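Local atomic coordinates of ABC transporter periplasmic peptide-binding protein (Pseudoalteromonas, PDB entry 4QFO), a protein that probably binds dipeptides in the periplasm and delivers them to an ABC transporter of the inner membrane for uptake. Residues S375-P380 and N415-R420; L313-D318 and N350-D355; I282-E287 and M507-S512; K256-E261 and S274-R279. One frame throughout, in Å; residues are numbered along the deposited sequence.

Overall arrangement
The four contacts sit in a periplasmic binding protein of the type II fold. Interaction 1 touches the bound leucine through Ile418 of helix 414-422, while the side chain of Met379 comes within about 9 Å of a bound methionine. In interaction 3 the side chain of Arg508 lies about 5 Å from that methionine, although the centre of the contact is 26 Å from that of interaction 1. Interactions 3 and 4 touch, their centres 12 Å apart, where Ile282 CD1 meets Ile257 CG1 at 3.4 Å. Interaction 2 lies peripherally, its centre 24 Å from that of interaction 1 and 38 Å from that of interaction 4.

Interaction 1 (S375-P380 and N415-R420); sequences SIWAMP and NTFIQR. With LEU (leucine), chain D.
Strand 375-378 and helix 415-420 run at 136° to each other with their axes 10.4 Å apart, and the phenyl ring of Phe417 reaches across to Trp377, Ala378, Met379 and Pro380. With CG anti to the backbone N (chi1 -175°), the ring is carried off the helix to the end of the strand. Its rim atom CE1 comes to 3.8 Å from Trp377 CB, the backbone carbon of Trp377 lies in the ring plane at the edge, and one face takes Met379 CA and Pro380 CD, both displaced toward the rim. The Met379 CA contact is a CH-pi interaction, 4.2 Å from the ring centroid. Met379 CG adds an aliphatic contact to Phe417 CE2 at 4.0 Å. One turn along the helix, Arg420 CB rests 3.8 Å from Trp377 CZ3, while its extended chain sets the guanidinium with one face over Thr416 CG2 and in cation-pi contact with Tyr412. With an alanine at Phe417, Met379 CA and Pro380 CD would probably lose their aromatic face and a gap would open between helix and strand. From the same helix, Ile418 CD1 touches CD2 of the bound leucine at 3.5 Å. Apolar packing of a helix on a strand end beside the ligand is consistent with the peptide pocket of a family 5 solute-binding protein.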
# COMPACT_ATOMS: atom_id res chain seq x y z
N SER A 375 1.92 -13.84 -21.30
CA SER A 375 1.65 -14.20 -19.91
C SER A 375 0.78 -13.16 -19.22
O SER A 375 0.88 -11.97 -19.48
CB SER A 375 2.95 -14.42 -19.13
OG SER A 375 3.73 -13.24 -19.07
N ILE A 376 -0.11 -13.61 -18.36
CA ILE A 376 -0.77 -12.72 -17.44
C ILE A 376 -0.34 -13.21 -16.07
O ILE A 376 -0.59 -14.37 -15.71
CB ILE A 376 -2.30 -12.77 -17.57
CG1 ILE A 376 -2.76 -12.19 -18.91
CG2 ILE A 376 -2.95 -12.02 -16.41
CD1 ILE A 376 -4.27 -12.21 -19.11
N TRP A 377 0.35 -12.36 -15.33
CA TRP A 377 0.82 -12.69 -13.99
C TRP A 377 -0.29 -12.36 -12.99
O TRP A 377 -0.76 -11.23 -12.93
CB TRP A 377 2.09 -11.89 -13.67
CG TRP A 377 3.31 -12.40 -14.38
CD1 TRP A 377 3.46 -12.64 -15.72
CD2 TRP A 377 4.57 -12.72 -13.77
NE1 TRP A 377 4.73 -13.09 -15.98
CE2 TRP A 377 5.43 -13.15 -14.80
CE3 TRP A 377 5.05 -12.69 -12.46
CZ2 TRP A 377 6.74 -13.55 -14.56
CZ3 TRP A 377 6.36 -13.08 -12.22
CH2 TRP A 377 7.19 -13.51 -13.26
N ALA A 378 -0.70 -13.36 -12.22
CA ALA A 378 -1.84 -13.24 -11.33
C ALA A 378 -1.41 -13.35 -9.88
O ALA A 378 -0.68 -14.27 -9.51
CB ALA A 378 -2.85 -14.31 -11.64
N MET A 379 -1.86 -12.40 -9.07
CA MET A 379 -1.58 -12.40 -7.63
C MET A 379 -2.11 -13.65 -6.96
O MET A 379 -3.23 -14.07 -7.23
CB MET A 379 -2.20 -11.16 -6.97
CG MET A 379 -1.93 -9.89 -7.74
SD MET A 379 -2.57 -8.46 -6.88
CE MET A 379 -4.31 -8.66 -7.19
N PRO A 380 -1.30 -14.23 -6.06
CA PRO A 380 -1.59 -15.48 -5.35
C PRO A 380 -2.49 -15.30 -4.14
O PRO A 380 -2.95 -16.30 -3.59
CB PRO A 380 -0.20 -15.91 -4.86
CG PRO A 380 0.47 -14.64 -4.56
CD PRO A 380 0.03 -13.71 -5.71
N ASN A 415 5.20 -12.26 -1.95
CA ASN A 415 6.40 -11.42 -1.88
C ASN A 415 7.34 -11.69 -3.04
O ASN A 415 7.94 -10.75 -3.57
CB ASN A 415 7.13 -11.60 -0.54
CG ASN A 415 6.30 -11.14 0.64
OD1 ASN A 415 5.68 -10.08 0.61
ND2 ASN A 415 6.28 -11.95 1.70
N THR A 416 7.46 -12.96 -3.43
CA THR A 416 8.34 -13.32 -4.53
C THR A 416 7.77 -12.73 -5.81
O THR A 416 8.51 -12.21 -6.64
CB THR A 416 8.46 -14.86 -4.68
OG1 THR A 416 8.86 -15.45 -3.43
CG2 THR A 416 9.47 -15.21 -5.77
N PHE A 417 6.45 -12.83 -5.95
CA PHE A 417 5.68 -12.25 -7.05
C PHE A 417 5.95 -10.75 -7.23
O PHE A 417 6.31 -10.30 -8.32
CB PHE A 417 4.19 -12.45 -6.74
CG PHE A 417 3.27 -12.02 -7.84
CD1 PHE A 417 2.93 -12.89 -8.87
CD2 PHE A 417 2.71 -10.74 -7.82
CE1 PHE A 417 2.07 -12.49 -9.88
CE2 PHE A 417 1.85 -10.34 -8.84
CZ PHE A 417 1.53 -11.22 -9.86
N ILE A 418 5.78 -10.00 -6.15
CA ILE A 418 6.05 -8.57 -6.18
C ILE A 418 7.49 -8.25 -6.63
O ILE A 418 7.72 -7.37 -7.46
CB ILE A 418 5.75 -7.95 -4.80
CG1 ILE A 418 4.24 -7.84 -4.60
CG2 ILE A 418 6.44 -6.61 -4.64
CD1 ILE A 418 3.83 -7.44 -3.20
N GLN A 419 8.45 -8.97 -6.07
CA GLN A 419 9.84 -8.82 -6.46
C GLN A 419 10.07 -9.00 -7.98
O GLN A 419 10.82 -8.26 -8.60
CB GLN A 419 10.67 -9.82 -5.66
CG GLN A 419 11.98 -10.19 -6.31
CD GLN A 419 13.12 -9.34 -5.81
OE1 GLN A 419 12.93 -8.17 -5.46
NE2 GLN A 419 14.31 -9.93 -5.76
N ARG A 420 9.41 -9.99 -8.57
CA ARG A 420 9.63 -10.29 -9.98
C ARG A 420 8.92 -9.32 -10.91
O ARG A 420 9.37 -9.10 -12.04
CB ARG A 420 9.30 -11.75 -10.26
CG ARG A 420 10.31 -12.64 -9.58
CD ARG A 420 10.12 -14.09 -9.84
NE ARG A 420 11.19 -14.85 -9.22
CZ ARG A 420 11.17 -16.17 -9.05
NH1 ARG A 420 10.13 -16.87 -9.45
NH2 ARG A 420 12.19 -16.78 -8.46
N LEU D . 0.42 -2.23 -1.74
CA LEU D . 0.10 -3.35 -2.61
C LEU D . -0.79 -4.30 -1.82
O LEU D . -0.61 -4.41 -0.60
CB LEU D . 1.39 -4.08 -3.01
CG LEU D . 2.10 -3.76 -4.32
CD1 LEU D . 1.84 -2.34 -4.78
CD2 LEU D . 3.59 -4.06 -4.21
OXT LEU D . -1.68 -4.96 -2.35

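Interaction 2 (L313-D318 and N350-D355); sequences LVHAID and NMPIFD
His315 is held at two points by loop 350-355: its carbonyl oxygen accepts the Asp355 N-H at 2.9 Å in a nearly straight bond (173°), and its ND1 donates to Ile353 O at 3.0 Å. The second bond is bent, with the oxygen tilted 31° out of the imidazole plane, but together with Pro352 over the ring face it probably limits the ring's rotation. Pro352 CB lies over that face and also presses against Val314 CG1 at 3.3 Å, making this the tight, buried end. Toward the surface the contact rests on Phe354, whose CG, anti to the backbone N and beside the carbonyl carbon, brings the ring to Asp318. Asp318 CB sits 3.8 Å from the ring centroid in a CH-pi contact, and the carboxylate stacks at 11° to the ring plane. At the ring edge, Phe354 CE1 approaches Ala316 O at 3.3 Å. An alanine at Phe354 is likely to leave CB and one face of the Asp318 carboxylate without their aromatic neighbour, the N-cap bond remaining. Ile353, by contrast, turns its exposed side chain away from helix 307-315. Asp318 caps helix 319-325 through Lys321 N and Asp355 caps helix 356-365 through a weak bond to Leu358 N, so the contact ties together the starts of both helices.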
# COMPACT_ATOMS: atom_id res chain seq x y z
N LEU A 313 -6.21 -5.55 -26.77
CA LEU A 313 -6.30 -6.53 -25.69
C LEU A 313 -7.34 -6.07 -24.69
O LEU A 313 -8.09 -6.87 -24.14
CB LEU A 313 -4.95 -6.73 -25.00
CG LEU A 313 -3.86 -7.42 -25.83
CD1 LEU A 313 -2.47 -7.21 -25.23
CD2 LEU A 313 -4.17 -8.90 -25.98
N VAL A 314 -7.40 -4.77 -24.46
CA VAL A 314 -8.32 -4.25 -23.48
C VAL A 314 -9.78 -4.37 -23.96
O VAL A 314 -10.68 -4.56 -23.15
CB VAL A 314 -7.96 -2.81 -23.09
CG1 VAL A 314 -9.14 -2.12 -22.49
CG2 VAL A 314 -6.79 -2.82 -22.10
N HIS A 315 -9.99 -4.30 -25.27
CA HIS A 315 -11.35 -4.40 -25.82
C HIS A 315 -11.86 -5.84 -25.80
O HIS A 315 -13.04 -6.07 -25.99
CB HIS A 315 -11.43 -3.83 -27.23
CG HIS A 315 -11.44 -2.33 -27.27
ND1 HIS A 315 -12.60 -1.60 -27.14
CD2 HIS A 315 -10.44 -1.44 -27.41
CE1 HIS A 315 -12.31 -0.31 -27.21
NE2 HIS A 315 -11.00 -0.19 -27.37
N ALA A 316 -10.97 -6.80 -25.59
CA ALA A 316 -11.35 -8.20 -25.63
C ALA A 316 -11.87 -8.69 -24.28
O ALA A 316 -12.46 -9.77 -24.18
CB ALA A 316 -10.18 -9.06 -26.09
N ILE A 317 -11.66 -7.90 -23.24
CA ILE A 317 -12.02 -8.32 -21.89
C ILE A 317 -13.48 -8.01 -21.50
O ILE A 317 -13.90 -6.84 -21.48
CB ILE A 317 -11.11 -7.65 -20.84
CG1 ILE A 317 -9.63 -7.89 -21.18
CG2 ILE A 317 -11.47 -8.14 -19.45
CD1 ILE A 317 -9.30 -9.33 -21.49
N ASP A 318 -14.22 -9.06 -21.17
CA ASP A 318 -15.59 -8.93 -20.68
C ASP A 318 -15.62 -8.54 -19.19
O ASP A 318 -15.71 -9.39 -18.30
CB ASP A 318 -16.34 -10.25 -20.90
CG ASP A 318 -17.82 -10.12 -20.60
OD1 ASP A 318 -18.24 -9.11 -19.99
OD2 ASP A 318 -18.56 -11.05 -20.99
N ASN A 350 -13.32 8.07 -22.92
CA ASN A 350 -12.63 7.18 -23.85
C ASN A 350 -12.25 5.83 -23.25
O ASN A 350 -11.50 5.06 -23.86
CB ASN A 350 -11.40 7.85 -24.47
CG ASN A 350 -11.78 9.01 -25.37
OD1 ASN A 350 -12.80 8.96 -26.06
ND2 ASN A 350 -10.97 10.07 -25.37
N MET A 351 -12.75 5.54 -22.05
CA MET A 351 -12.62 4.20 -21.48
C MET A 351 -13.04 3.15 -22.49
O MET A 351 -14.15 3.18 -22.99
CB MET A 351 -13.48 4.04 -20.22
CG MET A 351 -12.78 4.40 -18.92
SD MET A 351 -11.49 3.22 -18.47
CE MET A 351 -12.45 1.74 -18.22
N PRO A 352 -12.13 2.22 -22.81
CA PRO A 352 -12.47 1.07 -23.66
C PRO A 352 -13.65 0.29 -23.10
O PRO A 352 -13.79 0.13 -21.89
CB PRO A 352 -11.20 0.21 -23.58
CG PRO A 352 -10.09 1.20 -23.33
CD PRO A 352 -10.70 2.26 -22.46
N ILE A 353 -14.50 -0.20 -23.99
CA ILE A 353 -15.63 -1.02 -23.60
C ILE A 353 -15.49 -2.40 -24.26
O ILE A 353 -14.82 -2.54 -25.28
CB ILE A 353 -16.97 -0.35 -24.00
CG1 ILE A 353 -18.16 -1.17 -23.50
CG2 ILE A 353 -17.04 -0.13 -25.51
CD1 ILE A 353 -18.07 -1.56 -22.03
N PHE A 354 -16.11 -3.41 -23.68
CA PHE A 354 -16.02 -4.76 -24.21
C PHE A 354 -16.55 -4.79 -25.63
O PHE A 354 -17.72 -4.46 -25.87
CB PHE A 354 -16.82 -5.72 -23.32
CG PHE A 354 -16.84 -7.13 -23.80
CD1 PHE A 354 -15.67 -7.77 -24.17
CD2 PHE A 354 -18.02 -7.84 -23.83
CE1 PHE A 354 -15.68 -9.09 -24.59
CE2 PHE A 354 -18.05 -9.17 -24.24
CZ PHE A 354 -16.88 -9.79 -24.62
N ASP A 355 -15.69 -5.17 -26.57
CA ASP A 355 -16.06 -5.21 -27.99
C ASP A 355 -15.10 -6.14 -28.74
O ASP A 355 -14.14 -5.68 -29.36
CB ASP A 355 -15.99 -3.79 -28.57
CG ASP A 355 -16.53 -3.71 -29.99
OD1 ASP A 355 -16.82 -4.77 -30.60
OD2 ASP A 355 -16.66 -2.57 -30.50

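Interaction 3 (I282-E287 and M507-S512); sequences INVERE and MRFQAS
Arg286 holds CG anti to the backbone N (chi1 -176°) and runs extended to NE, which lays its aliphatic stem beside the ring of Phe509, whose CG stands anti to the carbonyl carbon (chi1 -76°). The two side chains point the same way, Arg286 CG reaching Phe509 CE1 at 3.5 Å, while guanidinium and ring planes stand 79° apart. Met507 CG sits over the centre of one guanidinium face, and the polar end of Arg286 goes to Asn330. Beneath, the strands pair in antiparallel register. Asn283 with Ser512, Glu285 with Gln510 and Glu287 with Arg508 are the hydrogen-bonded pairs, and Arg508 N donates to Glu287 O at 2.8 Å; the return bond from Gln510 N to Glu285 O is weak at 3.3 Å. A water accepts from Ser512 OG at 2.8 Å. On the Glu287 face, Arg508 extends to the carbonyls of Gly522 and Gly525 and its NE hydrogen-bonds a glycerol, probably from the crystallisation liquor, while Glu287 OE1 takes the Gly522 N-H. Val284 and Ala511 turn to the opposite face. Alternating hydrogen-bonded and non-hydrogen-bonded pairs mark an antiparallel strand pair of the type II binding-protein fold, the Arg508 side chain about 5 Å from the bound methionine.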
# COMPACT_ATOMS: atom_id res chain seq x y z
N ILE A 282 -19.76 -14.60 14.12
CA ILE A 282 -18.80 -13.96 13.22
C ILE A 282 -19.33 -12.61 12.74
O ILE A 282 -20.45 -12.53 12.26
CB ILE A 282 -18.56 -14.82 11.96
CG1 ILE A 282 -17.98 -16.20 12.34
CG2 ILE A 282 -17.67 -14.08 10.95
CD1 ILE A 282 -16.57 -16.17 12.80
N ASN A 283 -18.54 -11.55 12.89
CA ASN A 283 -18.87 -10.26 12.27
C ASN A 283 -18.15 -10.14 10.95
O ASN A 283 -16.98 -10.51 10.83
CB ASN A 283 -18.43 -9.09 13.14
CG ASN A 283 -19.21 -8.98 14.41
OD1 ASN A 283 -20.37 -9.39 14.47
ND2 ASN A 283 -18.59 -8.42 15.44
N VAL A 284 -18.83 -9.58 9.96
CA VAL A 284 -18.22 -9.35 8.67
C VAL A 284 -18.31 -7.87 8.30
O VAL A 284 -19.40 -7.32 8.21
CB VAL A 284 -18.91 -10.17 7.59
CG1 VAL A 284 -18.28 -9.91 6.21
CG2 VAL A 284 -18.86 -11.65 7.97
N GLU A 285 -17.15 -7.26 8.11
CA GLU A 285 -17.01 -5.88 7.72
C GLU A 285 -17.09 -5.77 6.20
O GLU A 285 -16.54 -6.60 5.48
CB GLU A 285 -15.64 -5.37 8.16
CG GLU A 285 -15.66 -4.37 9.28
CD GLU A 285 -16.58 -4.77 10.40
OE1 GLU A 285 -17.67 -4.17 10.50
OE2 GLU A 285 -16.21 -5.67 11.19
N ARG A 286 -17.74 -4.73 5.70
CA ARG A 286 -17.77 -4.44 4.28
C ARG A 286 -17.72 -2.92 4.08
O ARG A 286 -18.75 -2.25 4.07
CB ARG A 286 -19.06 -5.01 3.67
CG ARG A 286 -19.20 -4.87 2.15
CD ARG A 286 -20.63 -5.25 1.79
NE ARG A 286 -20.93 -5.25 0.36
CZ ARG A 286 -21.44 -4.22 -0.31
NH1 ARG A 286 -21.69 -3.08 0.32
NH2 ARG A 286 -21.69 -4.33 -1.61
N GLU A 287 -16.51 -2.37 3.94
CA GLU A 287 -16.33 -0.92 3.94
C GLU A 287 -15.96 -0.34 2.58
O GLU A 287 -15.28 -0.98 1.78
CB GLU A 287 -15.26 -0.50 4.96
CG GLU A 287 -15.50 -0.96 6.40
CD GLU A 287 -14.55 -0.28 7.39
OE1 GLU A 287 -13.85 0.70 7.02
OE2 GLU A 287 -14.51 -0.74 8.55
N MET A 507 -14.63 -3.50 -2.30
CA MET A 507 -14.96 -3.20 -0.92
C MET A 507 -13.93 -3.85 -0.00
O MET A 507 -13.37 -4.90 -0.32
CB MET A 507 -16.34 -3.75 -0.53
CG MET A 507 -17.53 -3.31 -1.41
SD MET A 507 -17.95 -1.56 -1.31
CE MET A 507 -17.91 -1.30 0.45
N ARG A 508 -13.70 -3.23 1.15
CA ARG A 508 -12.77 -3.76 2.10
C ARG A 508 -13.50 -4.70 3.05
O ARG A 508 -14.30 -4.27 3.88
CB ARG A 508 -12.10 -2.62 2.86
CG ARG A 508 -10.93 -3.05 3.72
CD ARG A 508 -10.26 -1.84 4.34
NE ARG A 508 -8.91 -2.15 4.80
CZ ARG A 508 -8.05 -1.24 5.24
NH1 ARG A 508 -8.39 0.04 5.31
NH2 ARG A 508 -6.84 -1.63 5.61
N PHE A 509 -13.22 -5.99 2.92
CA PHE A 509 -13.86 -7.01 3.74
C PHE A 509 -12.93 -7.48 4.85
O PHE A 509 -11.72 -7.51 4.68
CB PHE A 509 -14.25 -8.22 2.89
CG PHE A 509 -15.47 -8.01 2.03
CD1 PHE A 509 -16.74 -8.25 2.53
CD2 PHE A 509 -15.33 -7.61 0.71
CE1 PHE A 509 -17.85 -8.08 1.73
CE2 PHE A 509 -16.44 -7.43 -0.10
CZ PHE A 509 -17.70 -7.67 0.42
N GLN A 510 -13.51 -7.86 5.99
CA GLN A 510 -12.75 -8.51 7.05
C GLN A 510 -13.74 -9.34 7.84
O GLN A 510 -14.91 -8.98 7.92
CB GLN A 510 -12.09 -7.48 7.97
CG GLN A 510 -11.05 -8.09 8.92
CD GLN A 510 -10.61 -7.11 10.01
OE1 GLN A 510 -11.39 -6.73 10.89
NE2 GLN A 510 -9.35 -6.69 9.96
N ALA A 511 -13.29 -10.46 8.40
CA ALA A 511 -14.12 -11.21 9.33
C ALA A 511 -13.45 -11.35 10.68
O ALA A 511 -12.23 -11.47 10.77
CB ALA A 511 -14.48 -12.57 8.78
N SER A 512 -14.25 -11.35 11.73
CA SER A 512 -13.74 -11.44 13.07
C SER A 512 -14.78 -12.07 13.99
O SER A 512 -15.98 -11.92 13.77
CB SER A 512 -13.38 -10.04 13.59
OG SER A 512 -14.51 -9.18 13.55
O HOH W 1 -16.07 -8.24 15.66

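Interaction 4 (K256-E261 and S274-R279); sequences KILTKE and SILAQR
The guanidinium of Arg279 is the flat group at this contact, and Leu258 CD2 approaches it obliquely, 4.0 Å from Arg279 NE and closer still to the carbon before it. The contact joins the ends of two short helices, 250-258 and 273-278, in the type II periplasmic binding fold, each helix packing its side chains on strand 282-287. Leu258 carries most of it. Its CG stands anti to the carbonyl carbon (chi1 -73°), and the branch methyls spread over the other helix: CD1 lies 4.3 Å from Ile275 CG2, while CD2 meets Leu276 CD2 at 4.0 Å. Leu276 CD2 in turn touches Ile257 CG2 at 4.1 Å, so this one methyl touches both Ile257 and Leu258. The four side chains form a small apolar cluster, with no hydrogen bond across the segments. Behind it, Ile257 also packs on Ile282 and Leu276 on Val284, which places the cluster on the sheet. Toward solvent the character changes. The chain of Arg279 is bent at chi2 and chi3, which folds its aliphatic part over Leu258 while NH2 reaches Asp281 in a salt bridge. Lys260, at the Schellman motif that closes the first helix with its positive phi (70°), sends NZ toward the same Asp281 carboxylate in a long, weak ion pair. That shared acid probably offsets the two like charges, whose nitrogens Lys260 NZ and Arg279 NH2 stand 5.1 Å apart. The shortest approach between the segments is Leu258 CD2 to Arg279 CD, at 3.7 Å.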
# COMPACT_ATOMS: atom_id res chain seq x y z
N LYS A 256 -10.02 -21.51 9.70
CA LYS A 256 -9.45 -21.16 10.99
C LYS A 256 -10.30 -20.19 11.79
O LYS A 256 -10.33 -20.28 13.01
CB LYS A 256 -8.04 -20.61 10.85
CG LYS A 256 -7.01 -21.62 10.39
CD LYS A 256 -5.64 -20.99 10.51
CE LYS A 256 -4.56 -21.92 10.06
NZ LYS A 256 -3.26 -21.23 10.21
N ILE A 257 -10.98 -19.24 11.15
CA ILE A 257 -11.87 -18.38 11.94
C ILE A 257 -13.11 -19.14 12.38
O ILE A 257 -13.64 -18.90 13.45
CB ILE A 257 -12.29 -17.06 11.24
CG1 ILE A 257 -13.22 -16.27 12.15
CG2 ILE A 257 -13.01 -17.34 9.93
CD1 ILE A 257 -12.72 -14.90 12.49
N LEU A 258 -13.58 -20.06 11.53
CA LEU A 258 -14.78 -20.83 11.86
C LEU A 258 -14.57 -21.70 13.10
O LEU A 258 -15.46 -21.81 13.94
CB LEU A 258 -15.22 -21.70 10.68
CG LEU A 258 -15.87 -20.92 9.52
CD1 LEU A 258 -16.19 -21.84 8.37
CD2 LEU A 258 -17.11 -20.18 9.98
N THR A 259 -13.39 -22.31 13.21
CA THR A 259 -13.08 -23.19 14.33
C THR A 259 -12.37 -22.46 15.45
O THR A 259 -11.94 -23.07 16.43
CB THR A 259 -12.24 -24.41 13.87
OG1 THR A 259 -11.03 -23.97 13.25
CG2 THR A 259 -13.03 -25.28 12.89
N LYS A 260 -12.23 -21.15 15.30
CA LYS A 260 -11.69 -20.30 16.36
C LYS A 260 -10.20 -20.48 16.64
O LYS A 260 -9.75 -20.21 17.75
CB LYS A 260 -12.49 -20.48 17.65
CG LYS A 260 -13.95 -20.09 17.52
CD LYS A 260 -14.69 -20.28 18.84
CE LYS A 260 -16.19 -20.09 18.64
NZ LYS A 260 -16.69 -20.82 17.44
N GLU A 261 -9.43 -20.92 15.66
CA GLU A 261 -7.97 -20.86 15.80
C GLU A 261 -7.47 -19.44 15.60
O GLU A 261 -6.55 -19.01 16.29
CB GLU A 261 -7.26 -21.84 14.87
CG GLU A 261 -7.54 -23.29 15.21
CD GLU A 261 -7.03 -24.24 14.14
OE1 GLU A 261 -5.80 -24.29 13.93
OE2 GLU A 261 -7.86 -24.92 13.51
N SER A 274 -20.75 -15.86 2.17
CA SER A 274 -22.09 -16.36 2.52
C SER A 274 -22.10 -17.16 3.83
O SER A 274 -22.90 -16.88 4.73
CB SER A 274 -22.64 -17.21 1.38
OG SER A 274 -23.87 -17.80 1.76
N ILE A 275 -21.21 -18.14 3.93
CA ILE A 275 -21.09 -18.92 5.17
C ILE A 275 -20.81 -18.02 6.37
O ILE A 275 -21.43 -18.18 7.42
CB ILE A 275 -19.98 -20.00 5.06
CG1 ILE A 275 -20.26 -20.95 3.90
CG2 ILE A 275 -19.88 -20.79 6.35
CD1 ILE A 275 -19.97 -20.34 2.52
N LEU A 276 -19.90 -17.06 6.21
CA LEU A 276 -19.53 -16.15 7.29
C LEU A 276 -20.67 -15.21 7.71
O LEU A 276 -20.93 -15.04 8.91
CB LEU A 276 -18.30 -15.34 6.91
CG LEU A 276 -17.02 -16.15 6.68
CD1 LEU A 276 -15.93 -15.27 6.06
CD2 LEU A 276 -16.55 -16.78 7.99
N ALA A 277 -21.33 -14.61 6.73
CA ALA A 277 -22.48 -13.75 7.00
C ALA A 277 -23.55 -14.44 7.87
O ALA A 277 -24.15 -13.81 8.73
CB ALA A 277 -23.10 -13.24 5.68
N GLN A 278 -23.77 -15.73 7.64
CA GLN A 278 -24.83 -16.47 8.32
C GLN A 278 -24.60 -16.67 9.81
O GLN A 278 -25.55 -16.65 10.58
CB GLN A 278 -25.03 -17.84 7.67
CG GLN A 278 -25.73 -17.80 6.32
CD GLN A 278 -26.00 -19.19 5.76
OE1 GLN A 278 -26.90 -19.89 6.22
NE2 GLN A 278 -25.21 -19.59 4.77
N ARG A 279 -23.34 -16.89 10.21
CA ARG A 279 -23.01 -17.18 11.61
C ARG A 279 -23.22 -15.98 12.53
O ARG A 279 -22.84 -14.85 12.22
CB ARG A 279 -21.57 -17.65 11.74
CG ARG A 279 -21.00 -18.31 10.51
CD ARG A 279 -20.75 -19.77 10.77
NE ARG A 279 -20.50 -20.02 12.18
CZ ARG A 279 -20.66 -21.21 12.76
NH1 ARG A 279 -21.07 -22.25 12.04
NH2 ARG A 279 -20.41 -21.36 14.05